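Local atomic coordinates of diguanylate cyclase/phosphodiesterase (Caldicellulosiruptor saccharolyticus, PDB entry 3MTK), a protein that probably takes part in cyclic di-GMP turnover as a cyclic-guanylate-specific phosphodiesterase, the piece here being its GGDEF domain, of the diguanylate cyclase family. Residues T37-L42 / N139-C144; D145-K150 / E158-K163; I63-K68 / Y112-N117. One frame throughout, in Å; residues are numbered along the deposited sequence.

Interaction 1: T37-L42 / N139-C144; sequences TYLIFL and NLMRRC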
loop_
_atom_site.group_PDB
_atom_site.type_symbol
_atom_site.label_atom_id
_atom_site.label_comp_id
_atom_site.label_asym_id
_atom_site.label_seq_id
_atom_site.Cartn_x
_atom_site.Cartn_y
_atom_site.Cartn_z
ATOM N N THR A 37 -11.427 6.205 8.847
ATOM C CA THR A 37 -10.919 5.991 7.508
ATOM C C THR A 37 -9.416 6.008 7.713
ATOM O O THR A 37 -8.901 6.863 8.432
ATOM C CB THR A 37 -11.314 7.146 6.586
ATOM O OG1 THR A 37 -12.718 7.388 6.709
ATOM C CG2 THR A 37 -10.990 6.804 5.149
ATOM N N TYR A 38 -8.708 5.077 7.094
ATOM C CA TYR A 38 -7.269 5.027 7.282
ATOM C C TYR A 38 -6.426 5.071 6.020
ATOM O O TYR A 38 -6.851 4.646 4.947
ATOM C CB TYR A 38 -6.882 3.761 8.057
ATOM C CG TYR A 38 -7.514 3.625 9.420
ATOM C CD1 TYR A 38 -8.864 3.300 9.558
ATOM C CD2 TYR A 38 -6.761 3.825 10.576
ATOM C CE1 TYR A 38 -9.447 3.180 10.815
ATOM C CE2 TYR A 38 -7.337 3.706 11.837
ATOM C CZ TYR A 38 -8.678 3.385 11.948
ATOM O OH TYR A 38 -9.245 3.266 13.193
ATOM N N LEU A 39 -5.218 5.600 6.169
ATOM C CA LEU A 39 -4.253 5.640 5.085
ATOM C C LEU A 39 -3.341 4.472 5.444
ATOM O O LEU A 39 -2.925 4.345 6.600
ATOM C CB LEU A 39 -3.444 6.936 5.105
ATOM C CG LEU A 39 -2.351 7.010 4.031
ATOM C CD1 LEU A 39 -2.976 6.903 2.654
ATOM C CD2 LEU A 39 -1.580 8.306 4.164
ATOM N N ILE A 40 -3.050 3.614 4.474
ATOM C CA ILE A 40 -2.192 2.462 4.712
ATOM C C ILE A 40 -1.078 2.395 3.683
ATOM O O ILE A 40 -1.311 2.565 2.478
ATOM C CB ILE A 40 -2.997 1.143 4.651
ATOM C CG1 ILE A 40 -4.140 1.193 5.659
ATOM C CG2 ILE A 40 -2.101 -0.038 4.990
ATOM C CD1 ILE A 40 -5.197 0.155 5.410
ATOM N N PHE A 41 0.132 2.152 4.176
ATOM C CA PHE A 41 1.321 2.039 3.345
ATOM C C PHE A 41 1.815 0.589 3.356
ATOM O O PHE A 41 2.111 0.034 4.416
ATOM C CB PHE A 41 2.424 2.962 3.888
ATOM C CG PHE A 41 2.416 4.356 3.309
ATOM C CD1 PHE A 41 1.376 4.796 2.496
ATOM C CD2 PHE A 41 3.453 5.238 3.592
ATOM C CE1 PHE A 41 1.364 6.101 1.974
ATOM C CE2 PHE A 41 3.456 6.549 3.075
ATOM C CZ PHE A 41 2.405 6.980 2.264
ATOM N N LEU A 42 1.879 -0.036 2.186
ATOM C CA LEU A 42 2.369 -1.408 2.110
ATOM C C LEU A 42 3.674 -1.423 1.337
ATOM O O LEU A 42 3.765 -0.889 0.220
ATOM C CB LEU A 42 1.393 -2.345 1.391
ATOM C CG LEU A 42 0.018 -2.699 1.931
ATOM C CD1 LEU A 42 -0.989 -1.582 1.603
ATOM C CD2 LEU A 42 -0.427 -3.989 1.271
ATOM N N ASN A 139 1.721 15.612 5.931
ATOM C CA ASN A 139 1.846 15.158 7.319
ATOM C C ASN A 139 1.286 13.761 7.573
ATOM O O ASN A 139 1.811 13.020 8.397
ATOM C CB ASN A 139 1.173 16.158 8.259
ATOM C CG ASN A 139 1.839 17.522 8.226
ATOM O OD1 ASN A 139 1.971 18.134 7.164
ATOM N ND2 ASN A 139 2.264 18.004 9.390
ATOM N N LEU A 140 0.214 13.411 6.871
ATOM C CA LEU A 140 -0.408 12.097 7.010
ATOM C C LEU A 140 0.487 11.050 6.377
ATOM O O LEU A 140 0.722 9.979 6.944
ATOM C CB LEU A 140 -1.764 12.071 6.308
ATOM C CG LEU A 140 -2.977 12.615 7.061
ATOM C CD1 LEU A 140 -4.045 13.054 6.063
ATOM C CD2 LEU A 140 -3.511 11.548 8.008
HETATM N N MSE A 141 0.961 11.363 5.180
HETATM C CA MSE A 141 1.832 10.462 4.460
HETATM C C MSE A 141 3.112 10.281 5.248
HETATM O O MSE A 141 3.704 9.207 5.244
HETATM C CB MSE A 141 2.126 11.017 3.077
HETATM C CG MSE A 141 0.899 11.052 2.229
HETATM SE SE MSE A 141 1.334 11.421 0.418
HETATM C CE MSE A 141 2.447 9.869 0.070
ATOM N N ARG A 142 3.539 11.339 5.927
ATOM C CA ARG A 142 4.735 11.259 6.747
ATOM C C ARG A 142 4.430 10.311 7.896
ATOM O O ARG A 142 5.212 9.418 8.202
ATOM C CB ARG A 142 5.099 12.635 7.290
ATOM C CG ARG A 142 5.641 13.569 6.242
ATOM C CD ARG A 142 5.931 14.940 6.820
ATOM N NE ARG A 142 6.805 15.702 5.930
ATOM C CZ ARG A 142 7.110 16.983 6.093
ATOM N NH1 ARG A 142 6.610 17.659 7.113
ATOM N NH2 ARG A 142 7.924 17.585 5.238
ATOM N N ARG A 143 3.271 10.487 8.516
ATOM C CA ARG A 143 2.901 9.633 9.630
ATOM C C ARG A 143 2.855 8.153 9.265
ATOM O O ARG A 143 3.236 7.300 10.065
ATOM C CB ARG A 143 1.558 10.045 10.194
ATOM C CG ARG A 143 1.245 9.338 11.490
ATOM C CD ARG A 143 -0.002 9.916 12.077
ATOM N NE ARG A 143 0.097 11.364 12.156
ATOM C CZ ARG A 143 -0.949 12.162 12.308
ATOM N NH1 ARG A 143 -2.167 11.640 12.394
ATOM N NH2 ARG A 143 -0.779 13.475 12.377
ATOM N N CYS A 144 2.371 7.850 8.065
ATOM C CA CYS A 144 2.292 6.471 7.616
ATOM C C CYS A 144 3.687 5.943 7.424
ATOM O O CYS A 144 3.998 4.805 7.772
ATOM C CB CYS A 144 1.549 6.376 6.295
ATOM S SG CYS A 144 -0.066 5.674 6.484
#
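Leu39 and Phe41 of strand 37-44 pack against Met141 and Cys144 of helix 137-154 in an apolar, buried helix-on-sheet contact, with no hydrogen bond across it. The focus is Cys144, whose CB makes a CH-pi contact over one face of the Phe41 ring, displaced toward the rim, 3.7 Å from the centroid and 19° off the normal. Cys144 SG, also over the ring face and 4.5 Å from the Phe41 centroid, adds a sulfur-aromatic contact and reaches back over Leu39, 3.6 Å from Leu39 CG and 3.2 Å from Leu39 O. Met141, a selenomethionine, crosses the phenyl side chain at about a right angle. Its chain bends at chi3 (61°), which brings the terminal CE to 3.6 Å from Phe41 CZ, while its carbonyl O meets Phe41 CE2 obliquely at 3.4 Å. The strand runs between 87-93 and 123-129 in the middle of the mixed sheet of the GGDEF fold, and Ile40 and Leu42 turn to the other face, against helix 97-108. On the side of Leu39 and Phe41, helix 18-30 joins in through Leu21, which touches both Leu39 and Met141. Were Phe41 an alanine, Cys144 CB and the methyl end of Met141 would probably lose the ring they rest on, and a gap would open between helix and sheet. Leu39 CD2 lies 4.2 Å from Met141 CG.

Interaction 2: D145-K150 / E158-K163; sequences DLALIK and EYVIFK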
loop_
_atom_site.group_PDB
_atom_site.type_symbol
_atom_site.label_atom_id
_atom_site.label_comp_id
_atom_site.label_asym_id
_atom_site.label_seq_id
_atom_site.Cartn_x
_atom_site.Cartn_y
_atom_site.Cartn_z
ATOM N N ASP A 145 4.527 6.793 6.857
ATOM C CA ASP A 145 5.898 6.440 6.593
ATOM C C ASP A 145 6.586 6.003 7.881
ATOM O O ASP A 145 7.302 5.000 7.890
ATOM C CB ASP A 145 6.625 7.633 5.977
ATOM C CG ASP A 145 7.998 7.271 5.467
ATOM O OD1 ASP A 145 8.077 6.452 4.528
ATOM O OD2 ASP A 145 8.997 7.798 6.003
ATOM N N LEU A 146 6.354 6.742 8.965
ATOM C CA LEU A 146 6.977 6.425 10.256
ATOM C C LEU A 146 6.535 5.049 10.746
ATOM O O LEU A 146 7.342 4.252 11.218
ATOM C CB LEU A 146 6.615 7.479 11.306
ATOM C CG LEU A 146 7.725 8.102 12.165
ATOM C CD1 LEU A 146 7.076 9.008 13.223
ATOM C CD2 LEU A 146 8.571 7.028 12.843
ATOM N N ALA A 147 5.241 4.785 10.628
ATOM C CA ALA A 147 4.671 3.511 11.043
ATOM C C ALA A 147 5.325 2.363 10.270
ATOM O O ALA A 147 5.626 1.306 10.829
ATOM C CB ALA A 147 3.167 3.519 10.796
ATOM N N LEU A 148 5.544 2.578 8.980
ATOM C CA LEU A 148 6.156 1.560 8.138
ATOM C C LEU A 148 7.574 1.281 8.644
ATOM O O LEU A 148 7.999 0.130 8.748
ATOM C CB LEU A 148 6.165 2.049 6.693
ATOM C CG LEU A 148 6.535 1.047 5.617
ATOM C CD1 LEU A 148 5.761 -0.264 5.806
ATOM C CD2 LEU A 148 6.237 1.688 4.261
ATOM N N ILE A 149 8.292 2.346 8.981
ATOM C CA ILE A 149 9.642 2.213 9.505
ATOM C C ILE A 149 9.591 1.396 10.806
ATOM O O ILE A 149 10.338 0.435 10.982
ATOM C CB ILE A 149 10.258 3.608 9.782
ATOM C CG1 ILE A 149 10.353 4.397 8.470
ATOM C CG2 ILE A 149 11.633 3.465 10.420
ATOM C CD1 ILE A 149 10.811 5.838 8.620
ATOM N N LYS A 150 8.692 1.770 11.706
ATOM C CA LYS A 150 8.560 1.069 12.981
ATOM C C LYS A 150 8.229 -0.403 12.767
ATOM O O LYS A 150 8.640 -1.265 13.549
ATOM C CB LYS A 150 7.458 1.713 13.828
ATOM C CG LYS A 150 7.648 3.202 14.090
ATOM C CD LYS A 150 8.861 3.480 14.976
ATOM C CE LYS A 150 8.974 4.964 15.320
ATOM N NZ LYS A 150 10.202 5.290 16.112
ATOM N N GLU A 158 5.150 -7.416 9.522
ATOM C CA GLU A 158 4.615 -6.851 10.739
ATOM C C GLU A 158 3.989 -5.523 10.314
ATOM O O GLU A 158 4.364 -4.958 9.289
ATOM C CB GLU A 158 5.745 -6.638 11.750
ATOM C CG GLU A 158 5.445 -7.133 13.170
ATOM C CD GLU A 158 5.642 -8.634 13.353
ATOM O OE1 GLU A 158 6.772 -9.128 13.164
ATOM O OE2 GLU A 158 4.666 -9.327 13.705
ATOM N N TYR A 159 3.019 -5.040 11.080
ATOM C CA TYR A 159 2.355 -3.781 10.759
ATOM C C TYR A 159 2.168 -2.902 11.983
ATOM O O TYR A 159 2.077 -3.400 13.105
ATOM C CB TYR A 159 0.984 -4.043 10.129
ATOM C CG TYR A 159 -0.019 -4.671 11.073
ATOM C CD1 TYR A 159 -0.134 -6.060 11.180
ATOM C CD2 TYR A 159 -0.870 -3.880 11.839
ATOM C CE1 TYR A 159 -1.073 -6.642 12.023
ATOM C CE2 TYR A 159 -1.817 -4.448 12.683
ATOM C CZ TYR A 159 -1.917 -5.832 12.773
ATOM O OH TYR A 159 -2.868 -6.399 13.599
ATOM N N VAL A 160 2.106 -1.595 11.754
ATOM C CA VAL A 160 1.908 -0.624 12.826
ATOM C C VAL A 160 0.853 0.417 12.425
ATOM O O VAL A 160 0.871 0.936 11.304
ATOM C CB VAL A 160 3.229 0.115 13.170
ATOM C CG1 VAL A 160 2.986 1.104 14.300
ATOM C CG2 VAL A 160 4.306 -0.886 13.569
ATOM N N ILE A 161 -0.056 0.724 13.349
ATOM C CA ILE A 161 -1.118 1.700 13.093
ATOM C C ILE A 161 -1.019 2.882 14.044
ATOM O O ILE A 161 -1.088 2.701 15.255
ATOM C CB ILE A 161 -2.507 1.067 13.266
ATOM C CG1 ILE A 161 -2.620 -0.190 12.396
ATOM C CG2 ILE A 161 -3.588 2.072 12.874
ATOM C CD1 ILE A 161 -3.925 -0.931 12.567
ATOM N N PHE A 162 -0.856 4.087 13.497
ATOM C CA PHE A 162 -0.753 5.295 14.316
ATOM C C PHE A 162 -2.084 6.030 14.506
ATOM O O PHE A 162 -2.777 6.354 13.540
ATOM C CB PHE A 162 0.265 6.275 13.721
ATOM C CG PHE A 162 1.704 5.918 13.998
ATOM C CD1 PHE A 162 2.047 5.088 15.064
ATOM C CD2 PHE A 162 2.727 6.455 13.211
ATOM C CE1 PHE A 162 3.386 4.800 15.343
ATOM C CE2 PHE A 162 4.076 6.174 13.485
ATOM C CZ PHE A 162 4.400 5.344 14.552
ATOM N N LYS A 163 -2.427 6.291 15.764
ATOM C CA LYS A 163 -3.659 6.994 16.117
ATOM C C LYS A 163 -3.321 8.241 16.928
ATOM O O LYS A 163 -2.375 8.237 17.712
ATOM C CB LYS A 163 -4.568 6.085 16.945
ATOM C CG LYS A 163 -5.311 5.041 16.134
ATOM C CD LYS A 163 -6.101 4.098 17.027
ATOM C CE LYS A 163 -7.107 3.296 16.218
ATOM N NZ LYS A 163 -6.471 2.628 15.052
#
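Phe162 stands with one face of its ring under Ala147 CB, and its rim is turned toward Leu146, so two successive helix residues meet the ring in different ways. Ala147 CB sits off-centre above the ring, 4.1 Å from the centroid and 22° off the normal, as a CH-pi contact. Leu146 crosses the phenyl side chain at about a right angle and sets its CB at the edge, near the ring plane, 3.6 Å from Phe162 CE2. That same CE2 lies 3.4 Å from Ala147 N, close to the helix backbone. One turn further on, Lys150 also crosses the ring side chain, its CG 3.9 Å from Phe162 CZ; the bend at chi2 (-67°) keeps the aliphatic part of the chain by the ring while the amino end heads away. Helix 137-154 is the connection of a beta-alpha-beta crossover, since it links strand 123-129 to its parallel neighbour 159-163 and runs back across them, here at 146° to the second strand. Ala147 is small, which probably helps the axes of the two short segments come within 6.9 Å of each other, and its CB touches Val160 O at 3.5 Å. Val160 fits beside it with CG2 anti to its carbonyl carbon, which points that methyl toward the helix backbone, 3.7 Å from Ala147 O. Ile168 of the edge strand touches both Val160 and Phe162, whereas Tyr159 and Ile161 face helix 97-108 on the sheet's other side.

Interaction 3: I63-K68 / Y112-N117; sequences IIHISK and YNVNGN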
loop_
_atom_site.group_PDB
_atom_site.type_symbol
_atom_site.label_atom_id
_atom_site.label_comp_id
_atom_site.label_asym_id
_atom_site.label_seq_id
_atom_site.Cartn_x
_atom_site.Cartn_y
_atom_site.Cartn_z
ATOM N N ILE A 63 4.857 -7.374 -9.671
ATOM C CA ILE A 63 4.300 -6.125 -9.154
ATOM C C ILE A 63 2.861 -5.986 -9.640
ATOM O O ILE A 63 1.968 -5.631 -8.869
ATOM C CB ILE A 63 5.127 -4.893 -9.627
ATOM C CG1 ILE A 63 6.533 -4.937 -9.033
ATOM C CG2 ILE A 63 4.451 -3.594 -9.199
ATOM C CD1 ILE A 63 6.566 -4.774 -7.538
ATOM N N ILE A 64 2.629 -6.266 -10.920
ATOM C CA ILE A 64 1.268 -6.171 -11.439
ATOM C C ILE A 64 0.410 -7.136 -10.636
ATOM O O ILE A 64 -0.620 -6.746 -10.088
ATOM C CB ILE A 64 1.190 -6.532 -12.940
ATOM C CG1 ILE A 64 1.879 -5.449 -13.774
ATOM C CG2 ILE A 64 -0.265 -6.650 -13.367
ATOM C CD1 ILE A 64 1.841 -5.713 -15.283
ATOM N N HIS A 65 0.839 -8.395 -10.558
ATOM C CA HIS A 65 0.104 -9.393 -9.781
ATOM C C HIS A 65 -0.210 -8.836 -8.402
ATOM O O HIS A 65 -1.350 -8.900 -7.942
ATOM C CB HIS A 65 0.926 -10.670 -9.614
ATOM C CG HIS A 65 0.785 -11.636 -10.747
ATOM N ND1 HIS A 65 1.053 -11.294 -12.055
ATOM C CD2 HIS A 65 0.400 -12.934 -10.767
ATOM C CE1 HIS A 65 0.838 -12.339 -12.833
ATOM N NE2 HIS A 65 0.442 -13.348 -12.076
ATOM N N ILE A 66 0.802 -8.278 -7.740
ATOM C CA ILE A 66 0.586 -7.730 -6.411
ATOM C C ILE A 66 -0.462 -6.626 -6.427
ATOM O O ILE A 66 -1.383 -6.637 -5.613
ATOM C CB ILE A 66 1.891 -7.178 -5.801
ATOM C CG1 ILE A 66 2.880 -8.323 -5.571
ATOM C CG2 ILE A 66 1.589 -6.489 -4.486
ATOM C CD1 ILE A 66 4.233 -7.886 -5.077
ATOM N N SER A 67 -0.338 -5.681 -7.355
ATOM C CA SER A 67 -1.298 -4.583 -7.417
ATOM C C SER A 67 -2.728 -5.085 -7.552
ATOM O O SER A 67 -3.632 -4.570 -6.900
ATOM C CB SER A 67 -0.985 -3.655 -8.591
ATOM O OG SER A 67 -1.209 -4.304 -9.830
ATOM N N LYS A 68 -2.936 -6.094 -8.391
ATOM C CA LYS A 68 -4.279 -6.619 -8.587
ATOM C C LYS A 68 -4.836 -7.271 -7.329
ATOM O O LYS A 68 -6.009 -7.089 -6.993
ATOM C CB LYS A 68 -4.297 -7.583 -9.772
ATOM C CG LYS A 68 -3.992 -6.853 -11.077
ATOM C CD LYS A 68 -4.089 -7.741 -12.302
ATOM C CE LYS A 68 -3.690 -6.972 -13.564
ATOM N NZ LYS A 68 -3.599 -7.882 -14.747
ATOM N N TYR A 112 2.483 -16.376 -5.647
ATOM C CA TYR A 112 2.098 -15.743 -6.901
ATOM C C TYR A 112 2.622 -16.641 -8.010
ATOM O O TYR A 112 3.796 -17.018 -8.012
ATOM C CB TYR A 112 2.720 -14.345 -7.053
ATOM C CG TYR A 112 2.262 -13.337 -6.031
ATOM C CD1 TYR A 112 2.886 -13.236 -4.798
ATOM C CD2 TYR A 112 1.166 -12.512 -6.287
ATOM C CE1 TYR A 112 2.436 -12.354 -3.843
ATOM C CE2 TYR A 112 0.709 -11.622 -5.335
ATOM C CZ TYR A 112 1.345 -11.553 -4.116
ATOM O OH TYR A 112 0.859 -10.709 -3.151
ATOM N N ASN A 113 1.743 -16.996 -8.940
ATOM C CA ASN A 113 2.125 -17.845 -10.055
ATOM C C ASN A 113 2.383 -16.897 -11.199
ATOM O O ASN A 113 1.484 -16.583 -11.973
ATOM C CB ASN A 113 0.989 -18.822 -10.399
ATOM C CG ASN A 113 1.362 -19.811 -11.501
ATOM O OD1 ASN A 113 0.781 -20.893 -11.591
ATOM N ND2 ASN A 113 2.318 -19.440 -12.350
ATOM N N VAL A 114 3.616 -16.423 -11.281
ATOM C CA VAL A 114 4.008 -15.500 -12.329
ATOM C C VAL A 114 4.730 -16.257 -13.437
ATOM O O VAL A 114 5.884 -16.650 -13.282
ATOM C CB VAL A 114 4.935 -14.404 -11.774
ATOM C CG1 VAL A 114 5.171 -13.338 -12.833
ATOM C CG2 VAL A 114 4.323 -13.802 -10.521
ATOM N N ASN A 115 4.041 -16.464 -14.555
ATOM C CA ASN A 115 4.620 -17.182 -15.682
ATOM C C ASN A 115 5.241 -18.498 -15.215
ATOM O O ASN A 115 6.428 -18.749 -15.425
ATOM C CB ASN A 115 5.687 -16.323 -16.366
ATOM C CG ASN A 115 6.226 -16.964 -17.637
ATOM O OD1 ASN A 115 5.475 -17.229 -18.584
ATOM N ND2 ASN A 115 7.537 -17.216 -17.665
ATOM N N GLY A 116 4.434 -19.331 -14.567
ATOM C CA GLY A 116 4.930 -20.610 -14.090
ATOM C C GLY A 116 5.841 -20.509 -12.882
ATOM O O GLY A 116 6.089 -21.504 -12.198
ATOM N N ASN A 117 6.349 -19.310 -12.619
ATOM C CA ASN A 117 7.232 -19.090 -11.477
ATOM C C ASN A 117 6.419 -18.893 -10.195
ATOM O O ASN A 117 5.677 -17.915 -10.061
ATOM C CB ASN A 117 8.105 -17.857 -11.717
ATOM C CG ASN A 117 9.081 -18.044 -12.856
ATOM O OD1 ASN A 117 10.183 -18.557 -12.665
ATOM N ND2 ASN A 117 8.680 -17.631 -14.052
#
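His65 and Ile66 of helix 56-74 meet Tyr112 and Val114 of a small beta hairpin, mostly through apolar and CH-pi contacts. Val114 CG2 lies over the centre of one face of the His65 imidazole, 4.1 Å from the centroid and 11° off the normal. Ile66 crosses the Tyr112 side chain at about a right angle and brings CG1 to 3.9 Å from Tyr112 CZ, off-centre to the ring. His65 CB touches the same ring at Tyr112 CD2, 3.8 Å away. Leu62 and Phe123 also pack on the tyrosine, and Arg69 makes a cation-pi contact with it.

Across the segments the polar part is slight: His65 NE2 gives a weak, bent hydrogen bond to Asn113 O, 3.4 Å long at 129°. The stronger partner of this histidine is its own helix, where ND1 bonds to Glu61 O.

Within the hairpin, residues Val114 to Asn117 form a type I' turn, with Asn115 and Gly116 at positive phi, the usual tight link of a two-residue beta hairpin. Val114 O is gripped twice, by Asn117 N at 2.8 Å and by Asn117 ND2 at 3.1 Å, the latter bond lying in the carbonyl plane.

The rotation of the His65 imidazole is probably set mainly by the ND1 bond to Glu61 O and by Val114 on its face; with a carbonyl oxygen near each ring nitrogen, it would probably be somewhat easier to protonate.

Overall arrangement
Following the chain from the N terminus, interaction 1 opens on strand 37-42. Helix 56-74 then supplies 63-68, and the hairpin at 112-117 closes interaction 3, so that this loop lies wholly within the longer one that interaction 1 closes at 139-144. Interaction 2 starts at the very next residue on the same helix, and its short loop ends at strand 159-163; none of the loops cross. Interactions 1 and 2 touch, as where Arg143 O meets Phe162 CD2 at 3.3 Å, and together fix helix 137-154 across one sheet. Interaction 3 lies on the opposite side of the chain's centre, about 25 Å from interaction 1 between centres, and ties the hairpin to helix 56-74.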